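Local coordinates for E3 ubiquitin-protein ligase HERC2 (Homo sapiens, PDB 4L1M) that probably attaches ubiquitin to target proteins as a large HECT-type E3 ligase, of which this RCC1-like domain is a seven-bladed beta-propeller, at residues K99-L112 and V155-A167. Sequence-based numbering, arbitrary orientation.
Sequences KIAAHSDGHHYLAL and VVHIACGSTYSAA. With SO4 (sulfate ion), chain G.
The H108 imidazole carries C160 SG over one face, SG 4.2 Å from the ring centroid, and lays its edge against S165 OG, Y164 O and G161 O. The H103 ring has S162 N over one face and C160 O at its edge. Two neighbouring blades of the RCC1-type seven-bladed propeller meet here: the hairpin of strands 97-101 and 108-113 packs on that of 155-160 and 164-169. H108 NE2 donates to S165 OG (2.9 Å, 146° at the hydrogen), nearly in the ring plane, and only weakly to Y164 O; S165 OG donates to R128 O, so the hydroxyl is tied twice to the neighbouring blade. H103 CG is anti to the backbone N (chi1 -173°), which turns the ring against the backbone of C160 to S162, while D105 N donates to H103 ND1 at 3.1 Å from well out of the ring plane, helping set its rotation. I158 CD1 reaches in among A101 CB, L110 CB and L112 CB, and L110 CG rests on C160 SG at 3.6 Å. A water accepts from C160 N and donates weakly to A102 O, linking the two backbones. L112 CD1 meets V155 CG1 beside the classic bulge at V156 and H157. There the extended K99 chain crosses the H157 side chain at about a right angle, and NZ donates to V156 O at 3.0 Å, in the carbonyl plane.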
# COMPACT_ATOMS: atom_id res chain seq x y z
N LYS A 99 11.05 7.59 -0.62
CA LYS A 99 9.81 6.81 -0.63
C LYS A 99 9.15 6.87 -1.98
O LYS A 99 9.29 7.86 -2.71
CB LYS A 99 8.82 7.27 0.46
CG LYS A 99 9.25 6.89 1.85
CD LYS A 99 8.10 6.86 2.83
CE LYS A 99 8.65 6.78 4.25
NZ LYS A 99 7.55 6.89 5.25
N ILE A 100 8.43 5.80 -2.30
CA ILE A 100 7.61 5.74 -3.48
C ILE A 100 6.25 5.18 -3.11
O ILE A 100 6.09 4.52 -2.11
CB ILE A 100 8.25 4.84 -4.57
CG1 ILE A 100 8.68 3.49 -3.98
CG2 ILE A 100 9.40 5.56 -5.21
CD1 ILE A 100 9.29 2.52 -4.98
N ALA A 101 5.27 5.44 -3.95
CA ALA A 101 3.95 4.91 -3.72
C ALA A 101 3.21 4.75 -5.02
O ALA A 101 3.47 5.44 -6.01
CB ALA A 101 3.18 5.81 -2.79
N ALA A 102 2.26 3.83 -4.98
CA ALA A 102 1.38 3.54 -6.07
C ALA A 102 0.39 2.56 -5.49
O ALA A 102 0.62 2.04 -4.44
CB ALA A 102 2.13 2.92 -7.23
N HIS A 103 -0.69 2.29 -6.21
CA HIS A 103 -1.74 1.41 -5.71
C HIS A 103 -1.93 0.30 -6.70
O HIS A 103 -1.86 0.53 -7.90
CB HIS A 103 -3.03 2.20 -5.59
CG HIS A 103 -4.12 1.43 -4.94
ND1 HIS A 103 -4.98 0.64 -5.66
CD2 HIS A 103 -4.48 1.31 -3.65
CE1 HIS A 103 -5.82 0.05 -4.83
NE2 HIS A 103 -5.55 0.46 -3.61
N SER A 104 -2.22 -0.91 -6.22
CA SER A 104 -2.20 -2.08 -7.11
C SER A 104 -3.31 -2.08 -8.21
O SER A 104 -3.22 -2.84 -9.18
CB SER A 104 -2.20 -3.35 -6.28
OG SER A 104 -3.47 -3.61 -5.80
N ASP A 105 -4.34 -1.25 -8.05
CA ASP A 105 -5.38 -1.06 -9.07
C ASP A 105 -5.25 0.33 -9.72
O ASP A 105 -6.21 0.82 -10.32
CB ASP A 105 -6.80 -1.22 -8.46
CG ASP A 105 -6.99 -2.59 -7.71
OD1 ASP A 105 -6.57 -3.65 -8.26
OD2 ASP A 105 -7.56 -2.61 -6.58
N GLY A 106 -4.08 0.96 -9.59
CA GLY A 106 -3.86 2.35 -10.03
C GLY A 106 -2.89 2.57 -11.18
O GLY A 106 -2.18 1.65 -11.60
N HIS A 107 -2.86 3.81 -11.67
CA HIS A 107 -2.08 4.23 -12.84
C HIS A 107 -1.40 5.58 -12.57
O HIS A 107 -1.23 6.39 -13.48
CB HIS A 107 -3.01 4.38 -14.09
CG HIS A 107 -3.75 3.13 -14.43
ND1 HIS A 107 -3.32 2.25 -15.40
CD2 HIS A 107 -4.86 2.57 -13.88
CE1 HIS A 107 -4.13 1.21 -15.45
NE2 HIS A 107 -5.07 1.37 -14.53
N HIS A 108 -1.08 5.85 -11.32
CA HIS A 108 -0.33 7.03 -11.00
C HIS A 108 0.62 6.74 -9.86
O HIS A 108 0.43 5.78 -9.15
CB HIS A 108 -1.22 8.24 -10.72
CG HIS A 108 -1.87 8.24 -9.38
ND1 HIS A 108 -2.82 7.30 -9.01
CD2 HIS A 108 -1.77 9.10 -8.34
CE1 HIS A 108 -3.25 7.58 -7.79
NE2 HIS A 108 -2.63 8.66 -7.36
N TYR A 109 1.64 7.58 -9.73
CA TYR A 109 2.76 7.30 -8.86
C TYR A 109 3.08 8.54 -8.07
O TYR A 109 2.89 9.66 -8.57
CB TYR A 109 3.96 6.88 -9.71
CG TYR A 109 3.55 5.92 -10.80
CD1 TYR A 109 3.49 4.56 -10.57
CD2 TYR A 109 3.13 6.40 -12.03
CE1 TYR A 109 3.08 3.68 -11.55
CE2 TYR A 109 2.71 5.54 -13.02
CZ TYR A 109 2.68 4.18 -12.78
OH TYR A 109 2.24 3.33 -13.80
N LEU A 110 3.55 8.35 -6.84
CA LEU A 110 4.17 9.41 -6.05
C LEU A 110 5.60 9.02 -5.64
O LEU A 110 5.90 7.86 -5.41
CB LEU A 110 3.39 9.63 -4.77
CG LEU A 110 1.95 10.04 -4.92
CD1 LEU A 110 1.37 10.26 -3.53
CD2 LEU A 110 1.79 11.30 -5.73
N ALA A 111 6.45 10.03 -5.52
CA ALA A 111 7.78 9.85 -5.03
C ALA A 111 8.13 10.97 -4.07
O ALA A 111 7.77 12.12 -4.31
CB ALA A 111 8.75 9.81 -6.18
N LEU A 112 8.86 10.64 -3.00
CA LEU A 112 9.19 11.58 -1.94
C LEU A 112 10.70 11.70 -1.78
O LEU A 112 11.38 10.71 -1.58
CB LEU A 112 8.60 11.11 -0.61
CG LEU A 112 8.97 11.93 0.64
CD1 LEU A 112 8.59 13.39 0.48
CD2 LEU A 112 8.29 11.39 1.88
N VAL A 155 6.57 16.78 4.28
CA VAL A 155 5.91 15.50 4.07
C VAL A 155 6.87 14.37 4.45
O VAL A 155 8.03 14.39 4.04
CB VAL A 155 5.50 15.32 2.60
CG1 VAL A 155 4.99 13.92 2.33
CG2 VAL A 155 4.46 16.36 2.23
N VAL A 156 6.38 13.38 5.18
CA VAL A 156 7.17 12.20 5.53
C VAL A 156 6.56 10.88 5.10
O VAL A 156 7.23 9.88 5.16
CB VAL A 156 7.45 12.14 7.03
CG1 VAL A 156 8.30 13.34 7.46
CG2 VAL A 156 6.15 12.07 7.85
N HIS A 157 5.29 10.85 4.72
CA HIS A 157 4.67 9.64 4.19
C HIS A 157 3.83 9.96 2.96
O HIS A 157 3.29 11.04 2.84
CB HIS A 157 3.84 8.96 5.25
CG HIS A 157 3.60 7.52 4.96
ND1 HIS A 157 2.48 7.05 4.30
CD2 HIS A 157 4.38 6.45 5.20
CE1 HIS A 157 2.58 5.73 4.17
NE2 HIS A 157 3.72 5.35 4.71
N ILE A 158 3.74 9.01 2.03
CA ILE A 158 2.92 9.17 0.84
C ILE A 158 2.11 7.89 0.53
O ILE A 158 2.51 6.77 0.90
CB ILE A 158 3.75 9.52 -0.41
CG1 ILE A 158 4.95 8.61 -0.53
CG2 ILE A 158 4.18 10.97 -0.34
CD1 ILE A 158 5.63 8.66 -1.89
N ALA A 159 0.96 8.06 -0.11
CA ALA A 159 0.11 6.94 -0.38
C ALA A 159 -0.73 7.23 -1.59
O ALA A 159 -1.05 8.38 -1.84
CB ALA A 159 -0.77 6.65 0.82
N CYS A 160 -1.12 6.18 -2.31
CA CYS A 160 -2.02 6.29 -3.42
C CYS A 160 -3.23 5.37 -3.26
O CYS A 160 -3.13 4.25 -2.73
CB CYS A 160 -1.32 5.87 -4.70
SG CYS A 160 -0.00 6.98 -5.20
N GLY A 161 -4.36 5.85 -3.75
CA GLY A 161 -5.52 5.02 -4.03
C GLY A 161 -5.57 4.75 -5.51
O GLY A 161 -4.65 5.11 -6.25
N SER A 162 -6.65 4.11 -5.96
CA SER A 162 -6.81 3.87 -7.40
C SER A 162 -7.02 5.18 -8.13
O SER A 162 -6.54 5.34 -9.25
CB SER A 162 -7.97 2.91 -7.68
OG SER A 162 -9.17 3.43 -7.16
N THR A 163 -7.71 6.12 -7.50
CA THR A 163 -8.02 7.40 -8.13
C THR A 163 -7.74 8.64 -7.28
O THR A 163 -8.20 9.73 -7.61
CB THR A 163 -9.50 7.44 -8.55
OG1 THR A 163 -10.32 7.31 -7.39
CG2 THR A 163 -9.82 6.32 -9.54
N TYR A 164 -7.01 8.47 -6.18
CA TYR A 164 -6.71 9.58 -5.30
C TYR A 164 -5.36 9.38 -4.63
O TYR A 164 -4.66 8.42 -4.94
CB TYR A 164 -7.83 9.82 -4.29
CG TYR A 164 -8.11 8.72 -3.28
CD1 TYR A 164 -8.52 7.45 -3.68
CD2 TYR A 164 -8.06 8.99 -1.92
CE1 TYR A 164 -8.81 6.47 -2.74
CE2 TYR A 164 -8.35 8.02 -0.99
CZ TYR A 164 -8.72 6.76 -1.39
OH TYR A 164 -9.01 5.80 -0.43
N SER A 165 -4.99 10.33 -3.76
CA SER A 165 -3.66 10.38 -3.20
C SER A 165 -3.72 10.94 -1.77
O SER A 165 -4.67 11.64 -1.39
CB SER A 165 -2.78 11.28 -4.08
OG SER A 165 -2.69 10.80 -5.41
N ALA A 166 -2.69 10.64 -0.97
CA ALA A 166 -2.58 11.26 0.34
C ALA A 166 -1.12 11.50 0.72
O ALA A 166 -0.19 10.94 0.11
CB ALA A 166 -3.27 10.42 1.39
N ALA A 167 -0.93 12.34 1.74
CA ALA A 167 0.37 12.52 2.31
C ALA A 167 0.28 12.99 3.74
O ALA A 167 -0.67 13.64 4.13
CB ALA A 167 1.16 13.50 1.47
S SO4 G . 0.29 2.43 -16.81
O1 SO4 G . 1.45 1.92 -17.57
O2 SO4 G . -0.92 2.37 -17.68
O3 SO4 G . 0.09 1.58 -15.60
O4 SO4 G . 0.54 3.83 -16.36
O HOH W 1 0.31 3.77 -1.55